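Local atomic coordinates of cupin type-2 domain-containing protein (Klebsiella pneumoniae subsp. pneumoniae MGH 78578, PDB entry 3H8U), a protein that is of unknown function but belongs to the cupin superfamily and probably binds a metal ion inside its double-stranded beta-helix barrel. Residues 41-55 / 97-111. Sequence-based numbering, arbitrary orientation. Where two conformers were deposited one is given.
Sequences VVVWHAHPGQEIASH and HGAMNSGPEPFIFVS
In the cupin double-stranded beta-helix, two strand-loop-strand segments run antiparallel and pair in both sheets: Trp-44 with Phe-109 in one, His-55 with His-97 in the other. Between the two ladders, a type II turn at His-47 to Gln-50 packs on the 102-106 loop, Pro-48 CG lying 3.3 Å from Pro-104 O.

Asn-101 joins the loops. With CG anti to the backbone N (chi1 -179°), its amide lies beside Pro-48. ND2 donates to Ala-46 O at 2.8 Å, from above the carbonyl plane, and to Glu-105 O at 2.9 Å, close to the plane of its own amide. Ala-46 O also accepts from Phe-107 N. The backbone O of Asn-101 accepts from Gly-49 N at 2.7 Å.

In the interior, Trp-44 CB sits over the face of the Phe-109 ring, 3.6 Å from its centroid. The indole five-membered ring and the phenyl ring are inclined by 21° and offset, so they hardly overlap. Ile-52 CG1 comes to the Phe-109 edge, 4.0 Å from CE1, and links the two sheets. A water accepts from Trp-44 NE1 and donates to Ser-111 OG, which is also hydrogen-bonded to Asp-62.

Past a beta bulge, the His-55 and His-97 rings meet obliquely, His-97 CE1 over one His-55 face. Their NE2 atoms, 3.4 Å apart, are not hydrogen-bonded. His-55 ND1 donates to Ala-53 O at 2.7 Å, which helps fix that ring's rotation. Asp-62 binds His-97 NE2, and His-57 adjoins both rings. Such a histidine cluster is consistent with a cupin metal site, while the two hydrogen bonds of Asn-101 ND2 tie the loops together at one end of the barrel.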
loop_
_atom_site.group_PDB
_atom_site.type_symbol
_atom_site.label_atom_id
_atom_site.label_comp_id
_atom_site.label_asym_id
_atom_site.label_seq_id
_atom_site.Cartn_x
_atom_site.Cartn_y
_atom_site.Cartn_z
ATOM N N VAL A 41 -7.423 0.585 -5.322
ATOM C CA VAL A 41 -6.168 1.225 -4.993
ATOM C C VAL A 41 -6.277 2.646 -5.535
ATOM O O VAL A 41 -6.567 2.839 -6.755
ATOM C CB VAL A 41 -4.968 0.483 -5.659
ATOM C CG1 VAL A 41 -3.640 1.215 -5.390
ATOM C CG2 VAL A 41 -4.889 -0.968 -5.187
ATOM N N VAL A 42 -6.082 3.626 -4.636
ATOM C CA VAL A 42 -6.278 5.054 -4.914
ATOM C C VAL A 42 -5.044 5.840 -4.419
ATOM O O VAL A 42 -4.455 5.510 -3.393
ATOM C CB VAL A 42 -7.566 5.599 -4.198
ATOM C CG1 VAL A 42 -7.707 7.109 -4.328
ATOM C CG2 VAL A 42 -8.798 4.886 -4.748
ATOM N N VAL A 43 -4.647 6.833 -5.189
ATOM C CA VAL A 43 -3.614 7.789 -4.780
ATOM C C VAL A 43 -4.331 9.079 -4.369
ATOM O O VAL A 43 -5.061 9.690 -5.176
ATOM C CB VAL A 43 -2.603 8.042 -5.910
ATOM C CG1 VAL A 43 -1.765 9.284 -5.608
ATOM C CG2 VAL A 43 -1.718 6.819 -6.091
ATOM N N TRP A 44 -4.126 9.466 -3.111
ATOM C CA TRP A 44 -4.645 10.675 -2.564
ATOM C C TRP A 44 -3.536 11.723 -2.357
ATOM O O TRP A 44 -2.424 11.387 -1.981
ATOM C CB TRP A 44 -5.298 10.399 -1.216
ATOM C CG TRP A 44 -6.564 9.645 -1.297
ATOM C CD1 TRP A 44 -6.727 8.315 -1.059
ATOM C CD2 TRP A 44 -7.848 10.160 -1.637
ATOM N NE1 TRP A 44 -8.036 7.969 -1.213
ATOM C CE2 TRP A 44 -8.757 9.078 -1.565
ATOM C CE3 TRP A 44 -8.325 11.415 -1.979
ATOM C CZ2 TRP A 44 -10.119 9.229 -1.823
ATOM C CZ3 TRP A 44 -9.692 11.571 -2.249
ATOM C CH2 TRP A 44 -10.566 10.485 -2.161
ATOM N N HIS A 45 -3.904 12.976 -2.584
ATOM C CA HIS A 45 -3.013 14.128 -2.407
ATOM C C HIS A 45 -3.789 15.222 -1.681
ATOM O O HIS A 45 -4.891 15.565 -2.067
ATOM C CB HIS A 45 -2.528 14.624 -3.781
ATOM C CG HIS A 45 -1.730 15.900 -3.738
ATOM N ND1 HIS A 45 -2.276 17.132 -3.430
ATOM C CD2 HIS A 45 -0.419 16.124 -3.992
ATOM C CE1 HIS A 45 -1.331 18.056 -3.502
ATOM N NE2 HIS A 45 -0.188 17.462 -3.793
ATOM N N ALA A 46 -3.196 15.770 -0.626
ATOM C CA ALA A 46 -3.750 16.930 0.054
ATOM C C ALA A 46 -2.682 17.998 0.246
ATOM O O ALA A 46 -1.577 17.722 0.699
ATOM C CB ALA A 46 -4.373 16.537 1.415
ATOM N N HIS A 47 -3.040 19.217 -0.109
ATOM C CA HIS A 47 -2.251 20.395 0.220
ATOM C C HIS A 47 -2.382 20.677 1.717
ATOM O O HIS A 47 -3.372 20.272 2.354
ATOM C CB HIS A 47 -2.766 21.630 -0.528
ATOM C CG HIS A 47 -2.514 21.612 -1.999
ATOM N ND1 HIS A 47 -1.241 21.627 -2.549
ATOM C CD2 HIS A 47 -3.376 21.648 -3.048
ATOM C CE1 HIS A 47 -1.338 21.623 -3.870
ATOM N NE2 HIS A 47 -2.621 21.646 -4.194
ATOM N N PRO A 48 -1.413 21.423 2.279
ATOM C CA PRO A 48 -1.553 21.877 3.656
ATOM C C PRO A 48 -2.928 22.466 3.982
ATOM O O PRO A 48 -3.420 23.341 3.264
ATOM C CB PRO A 48 -0.465 22.948 3.767
ATOM C CG PRO A 48 0.607 22.393 2.919
ATOM C CD PRO A 48 -0.137 21.877 1.709
ATOM N N GLY A 49 -3.529 21.970 5.047
ATOM C CA GLY A 49 -4.846 22.445 5.467
ATOM C C GLY A 49 -6.022 21.706 4.831
ATOM O O GLY A 49 -7.148 21.830 5.314
ATOM N N GLN A 50 -5.780 20.978 3.739
ATOM C CA GLN A 50 -6.841 20.233 3.064
ATOM C C GLN A 50 -7.124 18.989 3.855
ATOM O O GLN A 50 -6.265 18.524 4.635
ATOM C CB GLN A 50 -6.464 19.855 1.635
ATOM C CG GLN A 50 -6.409 21.031 0.718
ATOM C CD GLN A 50 -6.408 20.644 -0.738
ATOM O OE1 GLN A 50 -5.604 19.838 -1.165
ATOM N NE2 GLN A 50 -7.311 21.241 -1.520
ATOM N N GLU A 51 -8.352 18.498 3.691
ATOM C CA GLU A 51 -8.817 17.333 4.426
ATOM C C GLU A 51 -9.296 16.192 3.544
ATOM O O GLU A 51 -9.892 16.404 2.477
ATOM C CB GLU A 51 -9.951 17.723 5.362
ATOM C CG GLU A 51 -9.510 18.558 6.498
ATOM C CD GLU A 51 -10.669 19.131 7.287
ATOM O OE1 GLU A 51 -11.787 18.554 7.260
ATOM O OE2 GLU A 51 -10.437 20.185 7.905
ATOM N N ILE A 52 -9.032 14.985 4.014
ATOM C CA ILE A 52 -9.723 13.791 3.561
ATOM C C ILE A 52 -10.940 13.634 4.500
ATOM O O ILE A 52 -10.757 13.402 5.679
ATOM C CB ILE A 52 -8.788 12.564 3.693
ATOM C CG1 ILE A 52 -7.450 12.763 2.940
ATOM C CG2 ILE A 52 -9.481 11.305 3.233
ATOM C CD1 ILE A 52 -7.558 12.859 1.453
ATOM N N ALA A 53 -12.164 13.763 4.003
ATOM C CA ALA A 53 -13.338 13.692 4.869
ATOM C C ALA A 53 -13.416 12.379 5.619
ATOM O O ALA A 53 -13.096 11.327 5.076
ATOM C CB ALA A 53 -14.618 13.884 4.091
ATOM N N SER A 54 -13.839 12.482 6.871
ATOM C CA SER A 54 -14.001 11.346 7.735
ATOM C C SER A 54 -15.176 10.498 7.263
ATOM O O SER A 54 -16.257 11.007 6.903
ATOM C CB SER A 54 -14.182 11.783 9.194
ATOM O OG SER A 54 -12.951 12.319 9.673
ATOM N N HIS A 55 -14.921 9.201 7.262
ATOM C CA HIS A 55 -15.844 8.226 6.745
ATOM C C HIS A 55 -15.569 6.850 7.354
ATOM O O HIS A 55 -14.539 6.612 7.983
ATOM C CB HIS A 55 -15.785 8.170 5.199
ATOM C CG HIS A 55 -14.452 7.799 4.616
ATOM N ND1 HIS A 55 -13.349 8.639 4.637
ATOM C CD2 HIS A 55 -14.069 6.704 3.916
ATOM C CE1 HIS A 55 -12.344 8.057 4.009
ATOM N NE2 HIS A 55 -12.761 6.898 3.531
ATOM N N HIS A 97 -12.357 7.132 9.866
ATOM C CA HIS A 97 -11.040 7.641 9.497
ATOM C C HIS A 97 -11.138 8.782 8.475
ATOM O O HIS A 97 -11.994 8.791 7.572
ATOM C CB HIS A 97 -10.127 6.514 8.964
ATOM C CG HIS A 97 -10.625 5.850 7.719
ATOM N ND1 HIS A 97 -11.842 5.190 7.663
ATOM C CD2 HIS A 97 -10.048 5.681 6.500
ATOM C CE1 HIS A 97 -12.001 4.691 6.444
ATOM N NE2 HIS A 97 -10.931 4.981 5.726
ATOM N N GLY A 98 -10.243 9.733 8.649
ATOM C CA GLY A 98 -10.127 10.925 7.811
ATOM C C GLY A 98 -8.771 11.551 8.114
ATOM O O GLY A 98 -8.029 11.050 8.982
ATOM N N ALA A 99 -8.422 12.647 7.436
ATOM C CA ALA A 99 -7.149 13.303 7.747
ATOM C C ALA A 99 -7.130 14.779 7.381
ATOM O O ALA A 99 -7.944 15.214 6.584
ATOM C CB ALA A 99 -6.003 12.561 7.083
HETATM N N MSE A 100 -6.227 15.541 8.010
HETATM C CA MSE A 100 -5.901 16.896 7.576
HETATM C C MSE A 100 -4.384 16.991 7.410
HETATM O O MSE A 100 -3.650 16.580 8.330
HETATM C CB MSE A 100 -6.384 17.958 8.583
HETATM C CG MSE A 100 -6.414 19.370 7.910
HETATM SE SE MSE A 100 -6.037 20.772 9.070
HETATM C CE MSE A 100 -4.366 20.090 9.620
ATOM N N ASN A 101 -3.932 17.516 6.261
ATOM C CA ASN A 101 -2.500 17.788 6.019
ATOM C C ASN A 101 -2.071 18.943 6.941
ATOM O O ASN A 101 -2.440 20.105 6.711
ATOM C CB ASN A 101 -2.210 18.128 4.553
ATOM C CG ASN A 101 -0.760 18.386 4.307
ATOM O OD1 ASN A 101 -0.004 18.446 5.265
ATOM N ND2 ASN A 101 -0.342 18.514 3.041
ATOM N N SER A 102 -1.276 18.616 7.966
ATOM C CA SER A 102 -0.767 19.594 8.930
ATOM C C SER A 102 0.541 20.270 8.470
ATOM O O SER A 102 1.009 21.226 9.107
ATOM C CB SER A 102 -0.567 18.928 10.300
ATOM O OG SER A 102 0.117 17.692 10.151
ATOM N N GLY A 103 1.118 19.782 7.374
ATOM C CA GLY A 103 2.164 20.512 6.669
ATOM C C GLY A 103 3.566 20.212 7.174
ATOM O O GLY A 103 3.708 19.570 8.231
ATOM N N PRO A 104 4.588 20.763 6.501
ATOM C CA PRO A 104 4.472 21.665 5.340
ATOM C C PRO A 104 4.327 21.028 3.973
ATOM O O PRO A 104 3.872 21.702 3.047
ATOM C CB PRO A 104 5.773 22.453 5.386
ATOM C CG PRO A 104 6.719 21.622 6.117
ATOM C CD PRO A 104 5.977 20.701 6.996
ATOM N N GLU A 105 4.743 19.775 3.825
ATOM C CA GLU A 105 4.840 19.175 2.517
ATOM C C GLU A 105 3.464 18.721 2.038
ATOM O O GLU A 105 2.562 18.539 2.862
ATOM C CB GLU A 105 5.790 17.981 2.563
ATOM C CG GLU A 105 7.209 18.380 2.876
ATOM C CD GLU A 105 8.209 17.250 2.739
ATOM O OE1 GLU A 105 7.909 16.208 2.123
ATOM O OE2 GLU A 105 9.335 17.439 3.232
ATOM N N PRO A 106 3.320 18.500 0.706
ATOM C CA PRO A 106 2.136 17.775 0.265
ATOM C C PRO A 106 2.002 16.459 1.025
ATOM O O PRO A 106 3.010 15.767 1.305
ATOM C CB PRO A 106 2.387 17.508 -1.227
ATOM C CG PRO A 106 3.865 17.814 -1.429
ATOM C CD PRO A 106 4.206 18.846 -0.420
ATOM N N PHE A 107 0.765 16.086 1.325
ATOM C CA PHE A 107 0.508 14.809 1.984
ATOM C C PHE A 107 -0.005 13.841 0.923
ATOM O O PHE A 107 -1.050 14.087 0.324
ATOM C CB PHE A 107 -0.507 15.031 3.105
ATOM C CG PHE A 107 -1.007 13.770 3.758
ATOM C CD1 PHE A 107 -0.126 12.880 4.354
ATOM C CD2 PHE A 107 -2.369 13.503 3.837
ATOM C CE1 PHE A 107 -0.593 11.716 4.999
ATOM C CE2 PHE A 107 -2.837 12.331 4.503
ATOM C CZ PHE A 107 -1.932 11.443 5.060
ATOM N N ILE A 108 0.777 12.790 0.640
ATOM C CA ILE A 108 0.432 11.859 -0.420
ATOM C C ILE A 108 0.469 10.437 0.123
ATOM O O ILE A 108 1.455 10.013 0.741
ATOM C CB ILE A 108 1.396 12.030 -1.646
ATOM C CG1 ILE A 108 1.315 13.441 -2.215
ATOM C CG2 ILE A 108 1.078 11.011 -2.742
ATOM C CD1 ILE A 108 2.358 13.769 -3.248
ATOM N N PHE A 109 -0.600 9.696 -0.132
ATOM C CA PHE A 109 -0.683 8.316 0.314
ATOM C C PHE A 109 -1.427 7.447 -0.675
ATOM O O PHE A 109 -2.161 7.932 -1.527
ATOM C CB PHE A 109 -1.301 8.191 1.720
ATOM C CG PHE A 109 -2.717 8.605 1.808
ATOM C CD1 PHE A 109 -3.050 9.952 1.948
ATOM C CD2 PHE A 109 -3.731 7.672 1.775
ATOM C CE1 PHE A 109 -4.361 10.351 2.057
ATOM C CE2 PHE A 109 -5.066 8.066 1.867
ATOM C CZ PHE A 109 -5.373 9.415 2.037
ATOM N N VAL A 110 -1.161 6.158 -0.541
ATOM C CA VAL A 110 -1.789 5.134 -1.327
ATOM C C VAL A 110 -2.761 4.451 -0.382
ATOM O O VAL A 110 -2.363 3.893 0.641
ATOM C CB VAL A 110 -0.767 4.129 -1.851
ATOM C CG1 VAL A 110 -1.507 2.918 -2.548
ATOM C CG2 VAL A 110 0.214 4.820 -2.793
ATOM N N SER A 111 -4.027 4.475 -0.775
ATOM C CA SER A 111 -5.099 3.772 -0.092
ATOM C C SER A 111 -5.470 2.456 -0.793
ATOM O O SER A 111 -5.748 2.459 -2.005
ATOM C CB SER A 111 -6.344 4.661 -0.055
ATOM O OG SER A 111 -7.499 3.910 0.258
HETATM O O HOH W 1 -9.819 5.490 -0.778
#